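Protein PES4 (Saccharomyces cerevisiae, PDB 6EXX) is a multi-RRM protein that probably binds poly(A), poly(U) and 3'-UTR sequences of mRNA, its fourth RNA recognition motif being the piece described here. Local coordinates at residues L5-L10 and G47-R52; C14-L19 and F31-D36; Y21-E26 and T58-F63. All coordinates share one frame; numbering follows the deposited sequence. Where two conformers were deposited one is given.

Contact 1. Residues L5-L10 and G47-R52; sequences LFLENL and GFIKFR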
loop_
_atom_site.group_PDB
_atom_site.type_symbol
_atom_site.label_atom_id
_atom_site.label_comp_id
_atom_site.label_asym_id
_atom_site.label_seq_id
_atom_site.Cartn_x
_atom_site.Cartn_y
_atom_site.Cartn_z
ATOM N N LEU A 5 -0.326 6.176 4.000
ATOM C CA LEU A 5 -1.365 5.540 3.218
ATOM C C LEU A 5 -1.684 4.212 3.872
ATOM O O LEU A 5 -0.850 3.312 3.895
ATOM C CB LEU A 5 -0.841 5.294 1.809
ATOM C CG LEU A 5 -1.777 4.588 0.837
ATOM C CD1 LEU A 5 -3.075 5.354 0.707
ATOM C CD2 LEU A 5 -1.108 4.421 -0.516
ATOM N N PHE A 6 -2.892 4.078 4.404
ATOM C CA PHE A 6 -3.354 2.816 4.961
ATOM C C PHE A 6 -3.978 1.972 3.861
ATOM O O PHE A 6 -4.666 2.480 2.969
ATOM C CB PHE A 6 -4.328 3.052 6.117
ATOM C CG PHE A 6 -3.643 3.519 7.364
ATOM C CD1 PHE A 6 -3.345 4.855 7.549
ATOM C CD2 PHE A 6 -3.259 2.614 8.334
ATOM C CE1 PHE A 6 -2.700 5.285 8.701
ATOM C CE2 PHE A 6 -2.614 3.036 9.483
ATOM C CZ PHE A 6 -2.333 4.372 9.656
ATOM N N LEU A 7 -3.680 0.682 3.926
ATOM C CA LEU A 7 -4.038 -0.275 2.898
ATOM C C LEU A 7 -4.757 -1.457 3.522
ATOM O O LEU A 7 -4.365 -1.932 4.588
ATOM C CB LEU A 7 -2.775 -0.798 2.210
ATOM C CG LEU A 7 -1.925 0.237 1.487
ATOM C CD1 LEU A 7 -0.657 -0.396 0.960
ATOM C CD2 LEU A 7 -2.706 0.909 0.367
ATOM N N GLU A 8 -5.788 -1.955 2.848
ATOM C CA GLU A 8 -6.430 -3.187 3.258
ATOM C C GLU A 8 -7.003 -3.897 2.034
ATOM O O GLU A 8 -6.926 -3.404 0.912
ATOM C CB GLU A 8 -7.503 -2.908 4.313
ATOM C CG GLU A 8 -8.691 -2.160 3.780
ATOM C CD GLU A 8 -9.777 -1.963 4.809
ATOM O OE1 GLU A 8 -9.458 -1.713 5.989
ATOM O OE2 GLU A 8 -10.957 -2.064 4.433
ATOM N N ASN A 9 -7.572 -5.070 2.273
ATOM C CA ASN A 9 -8.055 -5.913 1.193
ATOM C C ASN A 9 -6.909 -6.264 0.244
ATOM O O ASN A 9 -7.113 -6.378 -0.971
ATOM C CB ASN A 9 -9.225 -5.260 0.446
ATOM C CG ASN A 9 -10.211 -6.278 -0.102
ATOM O OD1 ASN A 9 -10.540 -7.259 0.577
ATOM N ND2 ASN A 9 -10.684 -6.063 -1.320
ATOM N N LEU A 10 -5.713 -6.466 0.801
ATOM C CA LEU A 10 -4.550 -6.853 0.020
ATOM C C LEU A 10 -4.501 -8.368 -0.154
ATOM O O LEU A 10 -4.424 -9.129 0.812
ATOM C CB LEU A 10 -3.260 -6.405 0.692
ATOM C CG LEU A 10 -3.148 -4.919 1.021
ATOM C CD1 LEU A 10 -1.801 -4.633 1.630
ATOM C CD2 LEU A 10 -3.422 -4.055 -0.207
ATOM N N GLY A 47 -2.132 -3.028 6.168
ATOM C CA GLY A 47 -0.969 -2.365 6.702
ATOM C C GLY A 47 -0.928 -0.938 6.223
ATOM O O GLY A 47 -1.977 -0.312 6.018
ATOM N N PHE A 48 0.275 -0.421 6.029
ATOM C CA PHE A 48 0.409 0.958 5.600
ATOM C C PHE A 48 1.757 1.199 4.962
ATOM O O PHE A 48 2.695 0.411 5.120
ATOM C CB PHE A 48 0.220 1.920 6.782
ATOM C CG PHE A 48 1.239 1.744 7.872
ATOM C CD1 PHE A 48 2.463 2.402 7.820
ATOM C CD2 PHE A 48 0.974 0.930 8.957
ATOM C CE1 PHE A 48 3.399 2.234 8.824
ATOM C CE2 PHE A 48 1.905 0.763 9.965
ATOM C CZ PHE A 48 3.114 1.417 9.899
ATOM N N ILE A 49 1.838 2.303 4.231
ATOM C CA ILE A 49 3.110 2.833 3.783
ATOM C C ILE A 49 3.200 4.254 4.312
ATOM O O ILE A 49 2.309 5.079 4.068
ATOM C CB ILE A 49 3.269 2.839 2.248
ATOM C CG1 ILE A 49 3.000 1.444 1.663
ATOM C CG2 ILE A 49 4.660 3.342 1.899
ATOM C CD1 ILE A 49 2.922 1.439 0.141
ATOM N N LYS A 50 4.278 4.536 5.037
ATOM C CA LYS A 50 4.517 5.861 5.589
ATOM C C LYS A 50 5.509 6.558 4.682
ATOM O O LYS A 50 6.639 6.098 4.533
ATOM C CB LYS A 50 5.082 5.785 7.005
ATOM C CG LYS A 50 5.212 7.154 7.665
ATOM C CD LYS A 50 6.090 7.159 8.909
ATOM C CE LYS A 50 5.638 6.189 9.961
ATOM N NZ LYS A 50 6.537 6.291 11.141
ATOM N N PHE A 51 5.067 7.656 4.079
ATOM C CA PHE A 51 5.876 8.427 3.144
ATOM C C PHE A 51 6.433 9.694 3.783
ATOM O O PHE A 51 5.891 10.215 4.760
ATOM C CB PHE A 51 5.042 8.821 1.926
ATOM C CG PHE A 51 4.551 7.654 1.122
ATOM C CD1 PHE A 51 5.359 7.082 0.152
ATOM C CD2 PHE A 51 3.283 7.139 1.322
ATOM C CE1 PHE A 51 4.905 6.028 -0.603
ATOM C CE2 PHE A 51 2.836 6.080 0.567
ATOM C CZ PHE A 51 3.648 5.523 -0.387
ATOM N N ARG A 52 7.518 10.195 3.203
ATOM C CA ARG A 52 8.157 11.410 3.678
ATOM C C ARG A 52 7.328 12.663 3.435
ATOM O O ARG A 52 7.488 13.649 4.149
ATOM C CB ARG A 52 9.516 11.566 3.004
ATOM C CG ARG A 52 10.462 10.431 3.281
ATOM C CD ARG A 52 11.624 10.420 2.300
ATOM N NE ARG A 52 12.517 9.292 2.546
ATOM C CZ ARG A 52 13.521 9.302 3.415
ATOM N NH1 ARG A 52 13.782 10.385 4.135
ATOM N NH2 ARG A 52 14.270 8.221 3.562
#
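Phe-6 and Phe-48 stand side by side and point the same way from two adjacent antiparallel strands, the central pair of an RNA recognition motif. Residues 5-10 carry the RNP2 signature, and 47-51 close an RNP1-like sequence; aromatic rings at these places are what RRMs commonly use to stack on bases, so a similar role is likely here. The rings neither stack nor meet edge-to-face: their centroids are 5.7 Å apart and the planes of Phe-6 and Phe-48 make 48°. The overlap is a CH-pi contact, with Phe-48 CB over one face of the Phe-6 ring, 4.2 Å from its centroid. Phe-48 CG sits between its backbone N and carbonyl carbon (chi1 62°), which swings the ring away from strand 5-8 and leaves CB as the nearest side-chain atom to the Phe-6 ring, with CD2 only grazing Phe-6 CE2. With an alanine for Phe-6, Phe-48 CB would probably lose the ring face it rests on, and one ring alone would remain of the aromatic pair. On the opposite face of the sheet, branched aliphatic residues suit the buried side under the helices. Leu-7 CD1 meets Ile-49 CD1 at 4.1 Å, while Leu-5 CB approaches the edge of the Phe-51 ring, 4.0 Å from CE2, with Ile-49 CG2 over a face of that ring. Paired hydrogen bonds join Leu-5 to Ile-49 and Leu-7 to Gly-47, whose phi of 172° suits a glycine. Phe-48 CA, from the non-hydrogen-bonded pair, adds a CA-H...O contact of 3.2 Å to Leu-5 O, which also accepts from Ile-49 N.

Contact 2. Residues C14-L19 and F31-D36; sequences CNKEFL and FKIQID
Ile-33 overlaps both Lys-16 and Leu-19, filling the angle between the first turn of helix 16-25 and the sheet strand beneath it. Its CG2 branch touches the aliphatic stem of the lysine, Lys-16 CG lying 3.9 Å from Ile-33 CG2, and also faces the CD1 methyl of Leu-19. The other branch reaches up to the helix backbone, where Ile-33 CD1 comes within 3.9 Å of Leu-19 C. With chi1 at -62°, CG1 is anti to the carbonyl carbon and CG2 to the backbone N, which sends CG2 to the two side chains and CD1 to the backbone. Two residues along the strand, on the same face, Ile-35 works through CD1 alone: in the conformer described here that methyl meets Leu-19 CD1 at 3.9 Å and lies by the backbone of Asn-15 and Lys-16. Beta-branched isoleucines suit a strand that must offer a bulky apolar face to a helix, and Leu-19, which also touches Leu-7, carries the packing on to strand 3-10 in the middle of the RRM sheet. Asn-15 fixes the helix start as its N-cap: OD1 accepts from Phe-18 N at 3.0 Å, nearly along the C=O axis. Lys-16 suits the exposed rim, since its extended chain runs across Ile-33 and brings CE to 3.6 Å from Ile-33 O. That carbonyl turns to the outer side of an edge strand, and Lys-32 NZ bonds it at 3.0 Å from above the carbonyl plane. No hydrogen bond links helix start and strand, so they are joined by apolar fit; the ammonium nitrogens Lys-16 NZ and Lys-32 NZ stand 4.6 Å apart and probably make this rim locally positive, the Ile-33 carbonyl likely offsetting part of their repulsion.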
loop_
_atom_site.group_PDB
_atom_site.type_symbol
_atom_site.label_atom_id
_atom_site.label_comp_id
_atom_site.label_asym_id
_atom_site.label_seq_id
_atom_site.Cartn_x
_atom_site.Cartn_y
_atom_site.Cartn_z
ATOM N N CYS A 14 -0.267 -9.078 -3.419
ATOM C CA CYS A 14 -0.049 -7.650 -3.215
ATOM C C CYS A 14 0.733 -7.467 -1.915
ATOM O O CYS A 14 0.230 -6.947 -0.902
ATOM C CB CYS A 14 -1.370 -6.896 -3.161
ATOM S SG CYS A 14 -1.165 -5.106 -3.289
ATOM N N ASN A 15 1.978 -7.935 -1.957
ATOM C CA ASN A 15 2.773 -8.117 -0.761
ATOM C C ASN A 15 3.830 -7.029 -0.581
ATOM O O ASN A 15 3.921 -6.088 -1.364
ATOM C CB ASN A 15 3.383 -9.526 -0.740
ATOM C CG ASN A 15 4.302 -9.814 -1.915
ATOM O OD1 ASN A 15 4.707 -8.930 -2.651
ATOM N ND2 ASN A 15 4.642 -11.084 -2.081
ATOM N N LYS A 16 4.623 -7.140 0.474
ATOM C CA LYS A 16 5.599 -6.105 0.781
ATOM C C LYS A 16 6.584 -5.921 -0.365
ATOM O O LYS A 16 6.978 -4.804 -0.695
ATOM C CB LYS A 16 6.348 -6.434 2.078
ATOM C CG LYS A 16 7.398 -5.398 2.465
ATOM C CD LYS A 16 8.097 -5.738 3.767
ATOM C CE LYS A 16 9.006 -4.599 4.209
ATOM N NZ LYS A 16 9.873 -4.956 5.370
ATOM N N GLU A 17 6.977 -7.025 -0.985
ATOM C CA GLU A 17 7.931 -6.981 -2.079
ATOM C C GLU A 17 7.355 -6.232 -3.277
ATOM O O GLU A 17 8.057 -5.463 -3.944
ATOM C CB GLU A 17 8.331 -8.402 -2.478
ATOM C CG GLU A 17 9.196 -9.116 -1.448
ATOM C CD GLU A 17 8.478 -9.390 -0.135
ATOM O OE1 GLU A 17 7.306 -9.829 -0.153
ATOM O OE2 GLU A 17 9.100 -9.178 0.925
ATOM N N PHE A 18 6.081 -6.461 -3.551
ATOM C CA PHE A 18 5.402 -5.758 -4.628
ATOM C C PHE A 18 5.346 -4.257 -4.325
ATOM O O PHE A 18 5.636 -3.428 -5.180
ATOM C CB PHE A 18 3.999 -6.323 -4.789
ATOM C CG PHE A 18 3.175 -5.637 -5.834
ATOM C CD1 PHE A 18 3.583 -5.607 -7.158
ATOM C CD2 PHE A 18 1.976 -5.041 -5.495
ATOM C CE1 PHE A 18 2.809 -4.984 -8.110
ATOM C CE2 PHE A 18 1.193 -4.429 -6.450
ATOM C CZ PHE A 18 1.610 -4.399 -7.750
ATOM N N LEU A 19 4.968 -3.900 -3.099
ATOM C CA LEU A 19 4.871 -2.497 -2.713
ATOM C C LEU A 19 6.232 -1.806 -2.767
ATOM O O LEU A 19 6.345 -0.665 -3.207
ATOM C CB LEU A 19 4.256 -2.359 -1.323
ATOM C CG LEU A 19 2.823 -2.880 -1.190
ATOM C CD1 LEU A 19 2.391 -2.787 0.244
ATOM C CD2 LEU A 19 1.838 -2.151 -2.104
ATOM N N PHE A 31 9.399 5.973 4.351
ATOM C CA PHE A 31 9.944 5.745 5.678
ATOM C C PHE A 31 9.728 4.289 6.090
ATOM O O PHE A 31 10.597 3.691 6.723
ATOM C CB PHE A 31 9.291 6.666 6.710
ATOM C CG PHE A 31 9.842 8.068 6.742
ATOM C CD1 PHE A 31 11.199 8.313 6.639
ATOM C CD2 PHE A 31 8.992 9.147 6.935
ATOM C CE1 PHE A 31 11.691 9.605 6.699
ATOM C CE2 PHE A 31 9.484 10.437 6.997
ATOM C CZ PHE A 31 10.828 10.663 6.871
ATOM N N LYS A 32 8.571 3.719 5.748
ATOM C CA LYS A 32 8.249 2.364 6.181
ATOM C C LYS A 32 7.173 1.756 5.295
ATOM O O LYS A 32 6.187 2.408 5.000
ATOM C CB LYS A 32 7.746 2.384 7.632
ATOM C CG LYS A 32 7.522 1.004 8.244
ATOM C CD LYS A 32 8.838 0.377 8.685
ATOM C CE LYS A 32 8.622 -0.932 9.428
ATOM N NZ LYS A 32 8.222 -2.034 8.512
ATOM N N ILE A 33 7.367 0.500 4.906
ATOM C CA ILE A 33 6.303 -0.320 4.337
ATOM C C ILE A 33 6.031 -1.399 5.359
ATOM O O ILE A 33 6.947 -2.112 5.749
ATOM C CB ILE A 33 6.712 -0.976 3.011
ATOM C CG1 ILE A 33 7.021 0.106 1.984
ATOM C CG2 ILE A 33 5.607 -1.910 2.514
ATOM C CD1 ILE A 33 7.571 -0.422 0.664
ATOM N N GLN A 34 4.792 -1.519 5.813
ATOM C CA GLN A 34 4.472 -2.452 6.878
ATOM C C GLN A 34 3.146 -3.142 6.616
ATOM O O GLN A 34 2.099 -2.510 6.667
ATOM C CB GLN A 34 4.400 -1.699 8.203
ATOM C CG GLN A 34 4.032 -2.568 9.397
ATOM C CD GLN A 34 4.465 -1.952 10.706
ATOM O OE1 GLN A 34 5.600 -1.500 10.842
ATOM N NE2 GLN A 34 3.562 -1.916 11.672
ATOM N N ILE A 35 3.186 -4.432 6.315
ATOM C CA ILE A 35 1.963 -5.222 6.198
ATOM C C ILE A 35 1.868 -6.094 7.431
ATOM O O ILE A 35 2.510 -7.137 7.507
ATOM C CB ILE A 35 1.939 -6.104 4.937
ATOM C CG1 ILE A 35 1.901 -5.231 3.683
ATOM C CG2 ILE A 35 0.726 -7.040 4.969
ATOM C CD1 ILE A 35 1.989 -6.020 2.390
ATOM N N ASP A 36 1.049 -5.657 8.385
ATOM C CA ASP A 36 1.045 -6.186 9.743
ATOM C C ASP A 36 -0.278 -6.791 10.183
ATOM O O ASP A 36 -0.419 -7.156 11.345
ATOM C CB ASP A 36 1.447 -5.070 10.733
ATOM C CG ASP A 36 0.548 -3.831 10.641
ATOM O OD1 ASP A 36 -0.459 -3.864 9.911
ATOM O OD2 ASP A 36 0.843 -2.821 11.322
#

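Contact 3. Residues Y21-E26 and T58-F63; sequences YLCHQE and TRIFNF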
loop_
_atom_site.group_PDB
_atom_site.type_symbol
_atom_site.label_atom_id
_atom_site.label_comp_id
_atom_site.label_asym_id
_atom_site.label_seq_id
_atom_site.Cartn_x
_atom_site.Cartn_y
_atom_site.Cartn_z
ATOM N N TYR A 21 8.686 -2.659 -4.729
ATOM C CA TYR A 21 8.948 -2.505 -6.149
ATOM C C TYR A 21 8.248 -1.272 -6.717
ATOM O O TYR A 21 8.858 -0.501 -7.458
ATOM C CB TYR A 21 8.504 -3.772 -6.872
ATOM C CG TYR A 21 8.490 -3.661 -8.372
ATOM C CD1 TYR A 21 9.647 -3.859 -9.116
ATOM C CD2 TYR A 21 7.319 -3.358 -9.052
ATOM C CE1 TYR A 21 9.632 -3.767 -10.491
ATOM C CE2 TYR A 21 7.296 -3.260 -10.426
ATOM C CZ TYR A 21 8.458 -3.468 -11.137
ATOM O OH TYR A 21 8.454 -3.370 -12.506
ATOM N N LEU A 22 6.983 -1.070 -6.364
ATOM C CA LEU A 22 6.259 0.097 -6.859
ATOM C C LEU A 22 6.954 1.385 -6.445
ATOM O O LEU A 22 7.094 2.312 -7.241
ATOM C CB LEU A 22 4.827 0.106 -6.343
ATOM C CG LEU A 22 3.913 -1.016 -6.832
ATOM C CD1 LEU A 22 2.531 -0.883 -6.218
ATOM C CD2 LEU A 22 3.826 -1.073 -8.354
ATOM N N CYS A 23 7.399 1.442 -5.195
ATOM C CA CYS A 23 8.097 2.624 -4.720
ATOM C C CYS A 23 9.414 2.810 -5.482
ATOM O O CYS A 23 9.723 3.914 -5.927
ATOM C CB CYS A 23 8.338 2.529 -3.212
ATOM S SG CYS A 23 6.836 2.692 -2.221
ATOM N N HIS A 24 10.177 1.734 -5.654
ATOM C CA HIS A 24 11.423 1.808 -6.412
ATOM C C HIS A 24 11.177 2.304 -7.836
ATOM O O HIS A 24 11.945 3.103 -8.368
ATOM C CB HIS A 24 12.112 0.439 -6.463
ATOM C CG HIS A 24 12.864 0.079 -5.222
ATOM N ND1 HIS A 24 13.102 -1.230 -4.854
ATOM C CD2 HIS A 24 13.450 0.846 -4.274
ATOM C CE1 HIS A 24 13.789 -1.250 -3.727
ATOM N NE2 HIS A 24 14.010 -0.004 -3.351
ATOM N N GLN A 25 10.105 1.828 -8.458
ATOM C CA GLN A 25 9.815 2.203 -9.840
ATOM C C GLN A 25 9.512 3.694 -9.976
ATOM O O GLN A 25 9.700 4.271 -11.043
ATOM C CB GLN A 25 8.671 1.355 -10.400
ATOM C CG GLN A 25 9.060 -0.097 -10.663
ATOM C CD GLN A 25 10.154 -0.211 -11.692
ATOM O OE1 GLN A 25 11.257 -0.686 -11.409
ATOM N NE2 GLN A 25 9.860 0.241 -12.896
ATOM N N GLU A 26 9.058 4.309 -8.884
ATOM C CA GLU A 26 8.742 5.735 -8.837
ATOM C C GLU A 26 9.865 6.573 -8.223
ATOM O O GLU A 26 9.701 7.774 -8.030
ATOM C CB GLU A 26 7.453 5.948 -8.046
ATOM C CG GLU A 26 6.197 5.628 -8.818
ATOM C CD GLU A 26 5.902 6.647 -9.917
ATOM O OE1 GLU A 26 6.451 7.774 -9.871
ATOM O OE2 GLU A 26 5.131 6.321 -10.847
ATOM N N THR A 58 1.126 10.535 -3.010
ATOM C CA THR A 58 0.195 10.732 -4.113
ATOM C C THR A 58 0.430 9.731 -5.238
ATOM O O THR A 58 -0.516 9.151 -5.768
ATOM C CB THR A 58 0.355 12.171 -4.654
ATOM O OG1 THR A 58 -0.165 13.098 -3.700
ATOM C CG2 THR A 58 -0.364 12.371 -5.975
ATOM N N ARG A 59 1.686 9.568 -5.635
ATOM C CA ARG A 59 1.963 8.730 -6.787
ATOM C C ARG A 59 1.602 7.270 -6.527
ATOM O O ARG A 59 1.048 6.587 -7.397
ATOM C CB ARG A 59 3.422 8.877 -7.224
ATOM C CG ARG A 59 3.811 10.326 -7.496
ATOM C CD ARG A 59 4.829 10.497 -8.616
ATOM N NE ARG A 59 6.158 10.005 -8.262
ATOM C CZ ARG A 59 7.028 10.650 -7.487
ATOM N NH1 ARG A 59 6.723 11.820 -6.937
ATOM N NH2 ARG A 59 8.216 10.109 -7.255
ATOM N N ILE A 60 1.888 6.786 -5.325
ATOM C CA ILE A 60 1.572 5.408 -4.982
ATOM C C ILE A 60 0.065 5.228 -4.727
ATOM O O ILE A 60 -0.525 4.232 -5.149
ATOM C CB ILE A 60 2.433 4.936 -3.788
ATOM C CG1 ILE A 60 3.928 5.042 -4.126
ATOM C CG2 ILE A 60 2.058 3.528 -3.379
ATOM C CD1 ILE A 60 4.350 4.273 -5.356
ATOM N N PHE A 61 -0.570 6.197 -4.077
ATOM C CA PHE A 61 -2.014 6.186 -3.936
ATOM C C PHE A 61 -2.694 6.061 -5.293
ATOM O O PHE A 61 -3.616 5.269 -5.480
ATOM C CB PHE A 61 -2.503 7.453 -3.245
ATOM C CG PHE A 61 -3.990 7.565 -3.203
ATOM C CD1 PHE A 61 -4.717 6.954 -2.206
ATOM C CD2 PHE A 61 -4.675 8.259 -4.178
ATOM C CE1 PHE A 61 -6.092 7.045 -2.170
ATOM C CE2 PHE A 61 -6.048 8.346 -4.142
ATOM C CZ PHE A 61 -6.753 7.745 -3.134
ATOM N N ASN A 62 -2.251 6.852 -6.257
ATOM C CA ASN A 62 -2.883 6.830 -7.565
ATOM C C ASN A 62 -2.805 5.444 -8.192
ATOM O O ASN A 62 -3.761 4.989 -8.817
ATOM C CB ASN A 62 -2.240 7.865 -8.497
ATOM C CG ASN A 62 -2.634 9.285 -8.175
ATOM O OD1 ASN A 62 -3.648 9.538 -7.532
ATOM N ND2 ASN A 62 -1.851 10.228 -8.670
ATOM N N PHE A 63 -1.663 4.787 -8.040
ATOM C CA PHE A 63 -1.468 3.466 -8.609
ATOM C C PHE A 63 -2.330 2.401 -7.924
ATOM O O PHE A 63 -2.882 1.514 -8.576
ATOM C CB PHE A 63 0.013 3.084 -8.518
ATOM C CG PHE A 63 0.348 1.802 -9.223
ATOM C CD1 PHE A 63 0.215 0.590 -8.572
ATOM C CD2 PHE A 63 0.797 1.804 -10.529
ATOM C CE1 PHE A 63 0.519 -0.602 -9.214
ATOM C CE2 PHE A 63 1.110 0.614 -11.169
ATOM C CZ PHE A 63 0.962 -0.581 -10.504
#
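Leu-22, Cys-23 and Ile-60 form the buried apolar centre of the packing between the two helices of the RRM, which share one side of its sheet. Ile-60 pushes its slim CD1 end to 3.9 Å from Leu-22 O, and its CG1 touches Cys-23 SG, a small residue fitting the close approach there. Phe-63 flanks this centre and covers Leu-22. The two side chains cross at about a right angle, and Leu-22 CD2 sits over one ring face, 3.4 Å from Phe-63 CE1. The second methyl joins it, Leu-22 CD1 being 3.6 Å from Phe-63 CD1. Phe-63 CG runs anti to the backbone N (chi1 -173°), and the long side chain, directed toward the other helix, reaches Leu-22 although the segment axes stay 10.4 Å apart and meet at 125°. Glu-26 marks the outward change: its CG still brushes Ile-60 CD1, sliding past it in the opposite direction, but its carboxylate turns to Arg-59. The arginine, bent at chi2 and chi3, grips this residue side-on with two nitrogens. Arg-59 NH2 donates to Glu-26 O at 2.9 Å, almost in the guanidinium plane, so the positive charge probably also steadies the carbonyl-rich C-terminal end of helix 16-25. The salt bridge completes the grip: Arg-59 NE reaches Glu-26 OE1 at 2.8 Å, from 42° above the carboxylate plane.

Contact 1 is the buried middle of the sheet, whereas contacts 2 and 3 are partly buried and run from apolar interior to polar rim. Contact 1 is held chiefly by backbone hydrogen bonds, with side chains packed on both faces, contact 2 by aliphatic packing alone, and contact 3 by packing closed with a salt bridge. Contacts 2 and 3 use opposite ends of helix 16-25, and Phe-18 touches Phe-63 between them. Contacts 1 and 2 share a sheet, where strands 32-39 and 44-51 are neighbours. Phe-51, against Ile-60 and Cys-23, ties contact 1 to contact 3. The helices thus cover one sheet face, while Phe-6 and Phe-48 occupy the other.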